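Local coordinates for protein 3-ketosteroid-delta4-5alpha-dehydrogenase (Rhodococcus jostii, PDB 4AT2) that probably catalyses FAD-dependent 4,5-dehydrogenation of 3-keto-5alpha-steroids in steroid catabolism, and binds 4-androstene-3,17-dione beside the flavin cofactor, at residues 47-51 and 52-56; 202-205 and 206-210; 471-475 and 476-480. All coordinates share one frame; numbering follows the deposited sequence.

Interaction 1: 47-51 and 52-56; sequences AGYGI and AGVAA. With FAD (flavin-adenine dinucleotide), chain D.
Tyr-49 turns one edge of its ring to Val-54, so that CE1 of Tyr-49 lies 3.8 Å from CG2 of Val-54, with Val-54 CB in the plane of the ring. The aromatic ring gets there because its CG stands opposite the backbone N (chi1 -152°), which brings the edge of the ring back to the first turn of helix 51-62 although the CB of Tyr-49 leaves the chain away from it. The two methyls of Val-54 serve different neighbours: CG2 meets the tyrosine, while CG1 is turned to the Ile-51 side, 4.3 Å from CD1 of Ile-51 and 3.4 Å from the carbonyl O of Gly-50. A beta-branched valine thus fills the space between a ring and an aliphatic chain without a long arm. Trp-76 also meets the tyrosine ring, planes at about 50°.

Around these side chains the chain makes the strand-turn-helix of a Rossmann-type dinucleotide site, with Gly-48, Gly-50 and Gly-53 spaced as in the GxGxxG motif. Each glycine has its own reason. A CB on Gly-48 or Gly-50 would collide with the cofactor, and one on Gly-53 would strike the O of Gly-48, which instead receives a C-H...O contact from Gly-53 CA at 3.3 Å. Gly-50 is the N-cap, its O taking the first helical bond from Val-54 N at 3.0 Å. The N-H groups of this turn face the FAD: Ala-52 N donates to O2P of FAD at 3.3 Å and almost straight (173°), and a water accepts from Gly-53 N at 2.9 Å and donates to the same phosphate oxygen.

O2P is thus held by one amide directly and a second through water, both at a helix start whose positive end would be expected to ease the phosphate charge.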
loop_
_atom_site.group_PDB
_atom_site.type_symbol
_atom_site.label_atom_id
_atom_site.label_comp_id
_atom_site.label_asym_id
_atom_site.label_seq_id
_atom_site.Cartn_x
_atom_site.Cartn_y
_atom_site.Cartn_z
ATOM N N ALA A 47 14.674 24.109 -0.623
ATOM C CA ALA A 47 15.550 22.959 -0.831
ATOM C C ALA A 47 15.113 22.188 -2.080
ATOM O O ALA A 47 14.051 21.553 -2.085
ATOM C CB ALA A 47 15.540 22.060 0.398
ATOM N N GLY A 48 15.921 22.253 -3.135
ATOM C CA GLY A 48 15.613 21.535 -4.379
ATOM C C GLY A 48 15.155 22.452 -5.497
ATOM O O GLY A 48 14.169 23.182 -5.349
ATOM N N TYR A 49 15.869 22.422 -6.620
ATOM C CA TYR A 49 15.590 23.326 -7.734
ATOM C C TYR A 49 14.948 22.588 -8.916
ATOM O O TYR A 49 15.454 22.629 -10.048
ATOM C CB TYR A 49 16.887 24.017 -8.171
ATOM C CG TYR A 49 16.730 25.383 -8.808
ATOM C CD1 TYR A 49 15.502 25.809 -9.338
ATOM C CD2 TYR A 49 17.826 26.238 -8.918
ATOM C CE1 TYR A 49 15.372 27.055 -9.926
ATOM C CE2 TYR A 49 17.704 27.484 -9.506
ATOM C CZ TYR A 49 16.478 27.885 -10.011
ATOM O OH TYR A 49 16.353 29.120 -10.603
ATOM N N GLY A 50 13.844 21.906 -8.636
ATOM C CA GLY A 50 13.024 21.272 -9.673
ATOM C C GLY A 50 11.733 22.052 -9.809
ATOM O O GLY A 50 11.697 23.244 -9.519
ATOM N N ILE A 51 10.659 21.391 -10.228
ATOM C CA ILE A 51 9.416 22.119 -10.510
ATOM C C ILE A 51 8.799 22.767 -9.272
ATOM O O ILE A 51 8.391 23.932 -9.316
ATOM C CB ILE A 51 8.361 21.259 -11.270
ATOM C CG1 ILE A 51 7.145 22.111 -11.644
ATOM C CG2 ILE A 51 7.910 20.055 -10.455
ATOM C CD1 ILE A 51 7.514 23.305 -12.513
ATOM N N ALA A 52 8.738 22.017 -8.172
ATOM C CA ALA A 52 8.128 22.522 -6.950
ATOM C C ALA A 52 8.948 23.689 -6.424
ATOM O O ALA A 52 8.399 24.712 -6.022
ATOM C CB ALA A 52 8.047 21.430 -5.905
ATOM N N GLY A 53 10.267 23.523 -6.448
ATOM C CA GLY A 53 11.168 24.550 -5.934
ATOM C C GLY A 53 11.106 25.847 -6.709
ATOM O O GLY A 53 11.019 26.926 -6.108
ATOM N N VAL A 54 11.128 25.760 -8.041
ATOM C CA VAL A 54 11.129 26.992 -8.845
ATOM C C VAL A 54 9.796 27.737 -8.705
ATOM O O VAL A 54 9.787 28.967 -8.575
ATOM C CB VAL A 54 11.556 26.764 -10.313
ATOM C CG1 VAL A 54 10.494 26.004 -11.100
ATOM C CG2 VAL A 54 11.912 28.097 -10.978
ATOM N N ALA A 55 8.686 26.995 -8.662
ATOM C CA ALA A 55 7.367 27.601 -8.485
ATOM C C ALA A 55 7.260 28.311 -7.138
ATOM O O ALA A 55 6.724 29.431 -7.061
ATOM C CB ALA A 55 6.256 26.560 -8.637
ATOM N N ALA A 56 7.782 27.671 -6.088
ATOM C CA ALA A 56 7.811 28.268 -4.751
ATOM C C ALA A 56 8.641 29.541 -4.767
ATOM O O ALA A 56 8.241 30.555 -4.192
ATOM C CB ALA A 56 8.369 27.291 -3.726
HETATM P PA FAD D . 12.693 17.295 -9.094
HETATM O O1A FAD D . 12.188 17.979 -10.304
HETATM O O2A FAD D . 13.501 16.076 -9.252
HETATM O O5B FAD D . 13.531 18.361 -8.242
HETATM C C5B FAD D . 14.103 18.007 -6.978
HETATM C C4B FAD D . 15.474 18.693 -6.854
HETATM O O4B FAD D . 15.907 18.428 -5.502
HETATM C C3B FAD D . 16.488 18.019 -7.787
HETATM O O3B FAD D . 17.148 19.034 -8.585
HETATM C C2B FAD D . 17.454 17.310 -6.832
HETATM O O2B FAD D . 18.803 17.313 -7.370
HETATM C C1B FAD D . 17.346 18.172 -5.576
HETATM N N9A FAD D . 17.721 17.471 -4.328
HETATM C C8A FAD D . 17.561 16.181 -4.007
HETATM N N7A FAD D . 18.036 15.997 -2.777
HETATM C C5A FAD D . 18.484 17.181 -2.315
HETATM C C6A FAD D . 19.059 17.585 -1.156
HETATM N N6A FAD D . 19.258 16.692 -0.186
HETATM N N1A FAD D . 19.428 18.862 -0.955
HETATM C C2A FAD D . 19.217 19.811 -1.943
HETATM N N3A FAD D . 18.630 19.388 -3.132
HETATM C C4A FAD D . 18.282 18.083 -3.285
HETATM N N1 FAD D . 5.514 13.663 -14.341
HETATM C C2 FAD D . 4.547 14.461 -14.925
HETATM O O2 FAD D . 3.698 14.985 -14.217
HETATM N N3 FAD D . 4.545 14.668 -16.312
HETATM C C4 FAD D . 5.495 14.038 -17.119
HETATM O O4 FAD D . 5.453 14.231 -18.338
HETATM C C4X FAD D . 6.469 13.225 -16.527
HETATM N N5 FAD D . 7.392 12.581 -17.282
HETATM C C5X FAD D . 8.163 11.630 -16.717
HETATM C C6 FAD D . 8.934 10.782 -17.518
HETATM C C7 FAD D . 9.750 9.804 -16.944
HETATM C C7M FAD D . 10.505 8.977 -17.800
HETATM C C8 FAD D . 9.789 9.660 -15.541
HETATM C C8M FAD D . 10.595 8.700 -14.894
HETATM C C9 FAD D . 9.027 10.517 -14.744
HETATM C C9A FAD D . 8.196 11.486 -15.327
HETATM N N10 FAD D . 7.427 12.298 -14.561
HETATM C C10 FAD D . 6.477 13.042 -15.144
HETATM C "C1'" FAD D . 7.642 12.463 -13.099
HETATM C "C2'" FAD D . 8.274 13.835 -12.819
HETATM O "O2'" FAD D . 9.428 13.926 -13.656
HETATM C "C3'" FAD D . 8.690 13.963 -11.345
HETATM O "O3'" FAD D . 7.776 13.283 -10.466
HETATM C "C4'" FAD D . 8.773 15.449 -10.959
HETATM O "O4'" FAD D . 9.689 16.094 -11.856
HETATM C "C5'" FAD D . 9.272 15.607 -9.521
HETATM O "O5'" FAD D . 9.251 17.008 -9.185
HETATM P P FAD D . 10.020 17.533 -7.868
HETATM O O1P FAD D . 9.499 16.865 -6.671
HETATM O O2P FAD D . 10.054 19.032 -7.941
HETATM O O3P FAD D . 11.496 16.868 -8.062
HETATM O O HOH W 1 11.672 21.005 -6.808
#

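Interaction 2: 202-205 and 206-210; sequences YMLM and KPLVE
Lys-206 lays its aliphatic chain across Tyr-202 on an amphipathic alpha-helix (202-214) that carries a proline in its first turns. CB of Lys-206 stands 4.0 Å above one face of the ring, offset toward the rim, and CD of Lys-206 comes within 3.4 Å of OH of Tyr-202. Both side chains have CG trans to N (chi1 177° for Tyr-202, -178° for Lys-206), which sends them along the same flank. A long methylene chain suits this place: it lies along the rim of one face of the ring yet carries its amino group on to Glu-210, a long salt bridge with NZ of Lys-206 3.7 Å from OE2 of Glu-210.

The buried flank is apolar. Leu-204 and Leu-208 meet obliquely through their CD1 methyls, 3.9 Å apart, and CE of the twice-bent Met-205 reaches CG2 of Val-209 at 4.0 Å.

Farther out, Lys-198 makes a cation-pi contact with Tyr-202, helix 51-62 lies against Leu-204, Met-205 and Leu-208, and Leu-139 and Trp-138 of helix 132-141 pack on the two leucines.

Backbone bonds from Lys-206 N to Tyr-202 O and from Val-209 N to Met-205 O set this spacing. Between them the helix kinks, because Pro-207 has no N-H to offer: buried Met-203 O finds no hydrogen-bond partner and instead faces CD of Pro-207 at 3.3 Å.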
loop_
_atom_site.group_PDB
_atom_site.type_symbol
_atom_site.label_atom_id
_atom_site.label_comp_id
_atom_site.label_asym_id
_atom_site.label_seq_id
_atom_site.Cartn_x
_atom_site.Cartn_y
_atom_site.Cartn_z
ATOM N N TYR A 202 11.666 20.186 -19.788
ATOM C CA TYR A 202 12.640 21.274 -19.871
ATOM C C TYR A 202 11.994 22.611 -20.251
ATOM O O TYR A 202 12.404 23.660 -19.754
ATOM C CB TYR A 202 13.765 20.923 -20.854
ATOM C CG TYR A 202 14.768 22.033 -21.039
ATOM C CD1 TYR A 202 15.801 22.222 -20.118
ATOM C CD2 TYR A 202 14.674 22.906 -22.122
ATOM C CE1 TYR A 202 16.727 23.244 -20.283
ATOM C CE2 TYR A 202 15.590 23.933 -22.290
ATOM C CZ TYR A 202 16.609 24.095 -21.367
ATOM O OH TYR A 202 17.517 25.118 -21.537
ATOM N N MET A 203 10.994 22.573 -21.132
ATOM C CA MET A 203 10.317 23.808 -21.544
ATOM C C MET A 203 9.234 24.258 -20.570
ATOM O O MET A 203 8.615 25.305 -20.768
ATOM C CB MET A 203 9.794 23.737 -22.989
ATOM C CG MET A 203 10.833 24.136 -24.035
ATOM S SD MET A 203 11.672 25.712 -23.725
ATOM C CE MET A 203 10.281 26.844 -23.761
ATOM N N LEU A 204 9.006 23.469 -19.520
ATOM C CA LEU A 204 8.309 23.974 -18.350
ATOM C C LEU A 204 9.324 24.676 -17.445
ATOM O O LEU A 204 9.100 25.812 -17.024
ATOM C CB LEU A 204 7.591 22.851 -17.597
ATOM C CG LEU A 204 6.995 23.173 -16.221
ATOM C CD1 LEU A 204 5.962 24.296 -16.280
ATOM C CD2 LEU A 204 6.390 21.916 -15.617
ATOM N N MET A 205 10.444 24.004 -17.173
ATOM C CA MET A 205 11.462 24.523 -16.252
ATOM C C MET A 205 12.126 25.824 -16.692
ATOM O O MET A 205 12.270 26.746 -15.892
ATOM C CB MET A 205 12.566 23.487 -16.017
ATOM C CG MET A 205 12.252 22.432 -14.982
ATOM S SD MET A 205 11.756 23.075 -13.364
ATOM C CE MET A 205 13.265 23.783 -12.742
ATOM N N LYS A 206 12.562 25.881 -17.951
ATOM C CA LYS A 206 13.373 27.002 -18.441
ATOM C C LYS A 206 12.686 28.372 -18.274
ATOM O O LYS A 206 13.281 29.274 -17.676
ATOM C CB LYS A 206 13.830 26.756 -19.890
ATOM C CG LYS A 206 14.721 27.849 -20.458
ATOM C CD LYS A 206 15.141 27.482 -21.871
ATOM C CE LYS A 206 16.242 28.393 -22.389
ATOM N NZ LYS A 206 15.688 29.450 -23.274
ATOM N N PRO A 207 11.438 28.535 -18.778
ATOM C CA PRO A 207 10.765 29.831 -18.561
ATOM C C PRO A 207 10.549 30.191 -17.086
ATOM O O PRO A 207 10.619 31.366 -16.729
ATOM C CB PRO A 207 9.404 29.663 -19.257
ATOM C CG PRO A 207 9.558 28.497 -20.167
ATOM C CD PRO A 207 10.608 27.606 -19.572
ATOM N N LEU A 208 10.293 29.192 -16.244
ATOM C CA LEU A 208 10.111 29.435 -14.806
ATOM C C LEU A 208 11.422 29.885 -14.157
ATOM O O LEU A 208 11.437 30.799 -13.328
ATOM C CB LEU A 208 9.538 28.193 -14.105
ATOM C CG LEU A 208 8.132 27.746 -14.548
ATOM C CD1 LEU A 208 7.607 26.624 -13.660
ATOM C CD2 LEU A 208 7.132 28.885 -14.532
ATOM N N VAL A 209 12.524 29.259 -14.559
ATOM C CA VAL A 209 13.843 29.641 -14.060
ATOM C C VAL A 209 14.171 31.080 -14.475
ATOM O O VAL A 209 14.613 31.884 -13.649
ATOM C CB VAL A 209 14.935 28.640 -14.510
ATOM C CG1 VAL A 209 16.331 29.203 -14.264
ATOM C CG2 VAL A 209 14.758 27.319 -13.767
ATOM N N GLU A 210 13.918 31.405 -15.743
ATOM C CA GLU A 210 14.091 32.775 -16.238
ATOM C C GLU A 210 13.279 33.767 -15.405
ATOM O O GLU A 210 13.778 34.826 -15.028
ATOM C CB GLU A 210 13.668 32.874 -17.703
ATOM C CG GLU A 210 14.559 32.110 -18.671
ATOM C CD GLU A 210 14.074 32.209 -20.108
ATOM O OE1 GLU A 210 12.843 32.248 -20.343
ATOM O OE2 GLU A 210 14.929 32.251 -21.012
#

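Interaction 3: 471-475 and 476-480; sequences LFAAG and RCTSG. With FAD (flavin-adenine dinucleotide), chain D.
The guanidinium plane of Arg-476 folds back over its own turn and rests one face on the carbonyl O of Gly-475, 3.6 Å from CZ of Arg-476. That oxygen lies over the plane rather than at an N-H, and does not bond to it. The N-H groups work elsewhere: NH2 of Arg-476 donates to O of Thr-478 at 3.1 Å, approaching from above that carbonyl's plane, while NH1 forms a salt bridge with Asp-494 and a hydrogen bond with Ser-491. Bends at chi2 (-77°) and chi3 (66°) curl the chain into this position, and CG of Arg-476 passes 3.4 Å from O3' of FAD.

Residues 475-478 form a type I beta turn at the end of strand 471-473. Gly-475 O is held twice, by Thr-478 N at 2.9 Å and by OG1 of Thr-478 at 2.8 Å, the hydroxyl lying in the carbonyl plane. Threonine suits the place because its other branch is apolar: CG2 sits 3.6 Å from CB of Ala-473, where the strand runs out. Gly-475 has a positive-phi backbone in which a CB would press on the carbonyl before it and also strike O1P of FAD.

Were Arg-476 an alanine, Asp-494 would probably be left without its charge partner, Ser-491 and Thr-478 O without these donors, and the turn less firmly held.

What the turn presents to the cofactor is a main-chain donor: Arg-476 N bonds O1P of FAD at 2.8 Å and nearly straight (170°). A water that donates to Ala-474 O and accepts from Cys-477 N gives O1P a second donor. An amide and an ordered water thus meet the phosphate, while the guanidinium, bound to Asp-494 and Thr-478 O, is likely to steady the turn.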
loop_
_atom_site.group_PDB
_atom_site.type_symbol
_atom_site.label_atom_id
_atom_site.label_comp_id
_atom_site.label_asym_id
_atom_site.label_seq_id
_atom_site.Cartn_x
_atom_site.Cartn_y
_atom_site.Cartn_z
ATOM N N LEU A 471 7.730 25.313 8.288
ATOM C CA LEU A 471 8.002 24.186 7.383
ATOM C C LEU A 471 6.926 23.971 6.330
ATOM O O LEU A 471 5.750 23.776 6.645
ATOM C CB LEU A 471 8.223 22.891 8.170
ATOM C CG LEU A 471 8.844 21.739 7.360
ATOM C CD1 LEU A 471 10.225 22.106 6.826
ATOM C CD2 LEU A 471 8.889 20.484 8.226
ATOM N N PHE A 472 7.366 23.986 5.077
ATOM C CA PHE A 472 6.477 23.870 3.928
ATOM C C PHE A 472 7.067 22.856 2.974
ATOM O O PHE A 472 8.262 22.538 3.058
ATOM C CB PHE A 472 6.331 25.240 3.262
ATOM C CG PHE A 472 5.921 26.310 4.232
ATOM C CD1 PHE A 472 4.574 26.512 4.520
ATOM C CD2 PHE A 472 6.888 27.038 4.934
ATOM C CE1 PHE A 472 4.192 27.461 5.456
ATOM C CE2 PHE A 472 6.509 27.990 5.873
ATOM C CZ PHE A 472 5.160 28.203 6.127
ATOM N N ALA A 473 6.244 22.334 2.070
ATOM C CA ALA A 473 6.747 21.303 1.147
ATOM C C ALA A 473 5.849 21.135 -0.058
ATOM O O ALA A 473 4.640 21.345 0.037
ATOM C CB ALA A 473 6.919 19.968 1.867
ATOM N N ALA A 474 6.443 20.737 -1.181
ATOM C CA ALA A 474 5.674 20.462 -2.395
ATOM C C ALA A 474 6.464 19.549 -3.312
ATOM O O ALA A 474 7.674 19.369 -3.138
ATOM C CB ALA A 474 5.308 21.756 -3.109
ATOM N N GLY A 475 5.774 18.992 -4.300
ATOM C CA GLY A 475 6.420 18.063 -5.238
ATOM C C GLY A 475 6.465 16.667 -4.652
ATOM O O GLY A 475 5.702 16.340 -3.730
ATOM N N ARG A 476 7.358 15.830 -5.172
ATOM C CA ARG A 476 7.293 14.407 -4.820
ATOM C C ARG A 476 7.880 14.029 -3.456
ATOM O O ARG A 476 7.905 12.850 -3.102
ATOM C CB ARG A 476 7.794 13.498 -5.960
ATOM C CG ARG A 476 6.868 13.510 -7.192
ATOM C CD ARG A 476 5.576 12.682 -7.038
ATOM N NE ARG A 476 4.649 13.215 -6.020
ATOM C CZ ARG A 476 3.921 14.326 -6.167
ATOM N NH1 ARG A 476 3.996 15.037 -7.293
ATOM N NH2 ARG A 476 3.123 14.747 -5.178
ATOM N N CYS A 477 8.290 15.018 -2.658
ATOM C CA CYS A 477 8.505 14.722 -1.241
ATOM C C CYS A 477 7.187 14.745 -0.465
ATOM O O CYS A 477 7.165 14.437 0.726
ATOM C CB CYS A 477 9.550 15.644 -0.605
ATOM S SG CYS A 477 9.091 17.383 -0.400
ATOM N N THR A 478 6.091 15.080 -1.151
ATOM C CA THR A 478 4.768 15.138 -0.515
ATOM C C THR A 478 3.797 14.161 -1.156
ATOM O O THR A 478 3.966 13.769 -2.319
ATOM C CB THR A 478 4.131 16.544 -0.599
ATOM O OG1 THR A 478 3.661 16.798 -1.932
ATOM C CG2 THR A 478 5.131 17.614 -0.187
ATOM N N SER A 479 2.769 13.786 -0.394
ATOM C CA SER A 479 1.600 13.129 -0.978
ATOM C C SER A 479 0.764 14.223 -1.642
ATOM O O SER A 479 0.285 15.137 -0.970
ATOM C CB SER A 479 0.806 12.419 0.123
ATOM O OG SER A 479 -0.275 11.668 -0.402
ATOM N N GLY A 480 0.622 14.147 -2.966
ATOM C CA GLY A 480 -0.064 15.199 -3.742
ATOM C C GLY A 480 -1.466 14.788 -4.145
ATOM O O GLY A 480 -2.223 14.233 -3.339
HETATM P PA FAD D . 12.693 17.295 -9.094
HETATM O O1A FAD D . 12.188 17.979 -10.304
HETATM O O2A FAD D . 13.501 16.076 -9.252
HETATM O O5B FAD D . 13.531 18.361 -8.242
HETATM C C5B FAD D . 14.103 18.007 -6.978
HETATM C C4B FAD D . 15.474 18.693 -6.854
HETATM O O4B FAD D . 15.907 18.428 -5.502
HETATM C C3B FAD D . 16.488 18.019 -7.787
HETATM O O3B FAD D . 17.148 19.034 -8.585
HETATM C C2B FAD D . 17.454 17.310 -6.832
HETATM O O2B FAD D . 18.803 17.313 -7.370
HETATM C C1B FAD D . 17.346 18.172 -5.576
HETATM N N9A FAD D . 17.721 17.471 -4.328
HETATM C C8A FAD D . 17.561 16.181 -4.007
HETATM N N7A FAD D . 18.036 15.997 -2.777
HETATM C C5A FAD D . 18.484 17.181 -2.315
HETATM C C6A FAD D . 19.059 17.585 -1.156
HETATM N N6A FAD D . 19.258 16.692 -0.186
HETATM N N1A FAD D . 19.428 18.862 -0.955
HETATM C C2A FAD D . 19.217 19.811 -1.943
HETATM N N3A FAD D . 18.630 19.388 -3.132
HETATM C C4A FAD D . 18.282 18.083 -3.285
HETATM N N1 FAD D . 5.514 13.663 -14.341
HETATM C C2 FAD D . 4.547 14.461 -14.925
HETATM O O2 FAD D . 3.698 14.985 -14.217
HETATM N N3 FAD D . 4.545 14.668 -16.312
HETATM C C4 FAD D . 5.495 14.038 -17.119
HETATM O O4 FAD D . 5.453 14.231 -18.338
HETATM C C4X FAD D . 6.469 13.225 -16.527
HETATM N N5 FAD D . 7.392 12.581 -17.282
HETATM C C5X FAD D . 8.163 11.630 -16.717
HETATM C C6 FAD D . 8.934 10.782 -17.518
HETATM C C7 FAD D . 9.750 9.804 -16.944
HETATM C C7M FAD D . 10.505 8.977 -17.800
HETATM C C8 FAD D . 9.789 9.660 -15.541
HETATM C C8M FAD D . 10.595 8.700 -14.894
HETATM C C9 FAD D . 9.027 10.517 -14.744
HETATM C C9A FAD D . 8.196 11.486 -15.327
HETATM N N10 FAD D . 7.427 12.298 -14.561
HETATM C C10 FAD D . 6.477 13.042 -15.144
HETATM C "C1'" FAD D . 7.642 12.463 -13.099
HETATM C "C2'" FAD D . 8.274 13.835 -12.819
HETATM O "O2'" FAD D . 9.428 13.926 -13.656
HETATM C "C3'" FAD D . 8.690 13.963 -11.345
HETATM O "O3'" FAD D . 7.776 13.283 -10.466
HETATM C "C4'" FAD D . 8.773 15.449 -10.959
HETATM O "O4'" FAD D . 9.689 16.094 -11.856
HETATM C "C5'" FAD D . 9.272 15.607 -9.521
HETATM O "O5'" FAD D . 9.251 17.008 -9.185
HETATM P P FAD D . 10.020 17.533 -7.868
HETATM O O1P FAD D . 9.499 16.865 -6.671
HETATM O O2P FAD D . 10.054 19.032 -7.941
HETATM O O3P FAD D . 11.496 16.868 -8.062
HETATM O O HOH W 2 9.631 17.604 -4.022
HETATM O O HOH W 3 2.963 18.676 -4.601
#

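How the interactions relate
Interactions 1 and 3 meet the same FAD phosphate, 47-56 through O2P and 471-480 through O1P, and they also touch directly: CB of Ala-52 is 3.5 Å from O of Ala-474. Interaction 2 backs interaction 1 on the side of helix 51-62, with CD1 of Ile-51 3.5 Å from CD1 of Leu-208 and CE of Met-205 3.6 Å from O of Gly-50. Interactions 2 and 3 do not meet; their nearest atoms are about 11 Å apart. None of the three touches the steroid: the side chain of Arg-476 is about 9 Å, and those of Ile-51 and Leu-204 about 11 Å, from the bound 4-androstene-3,17-dione.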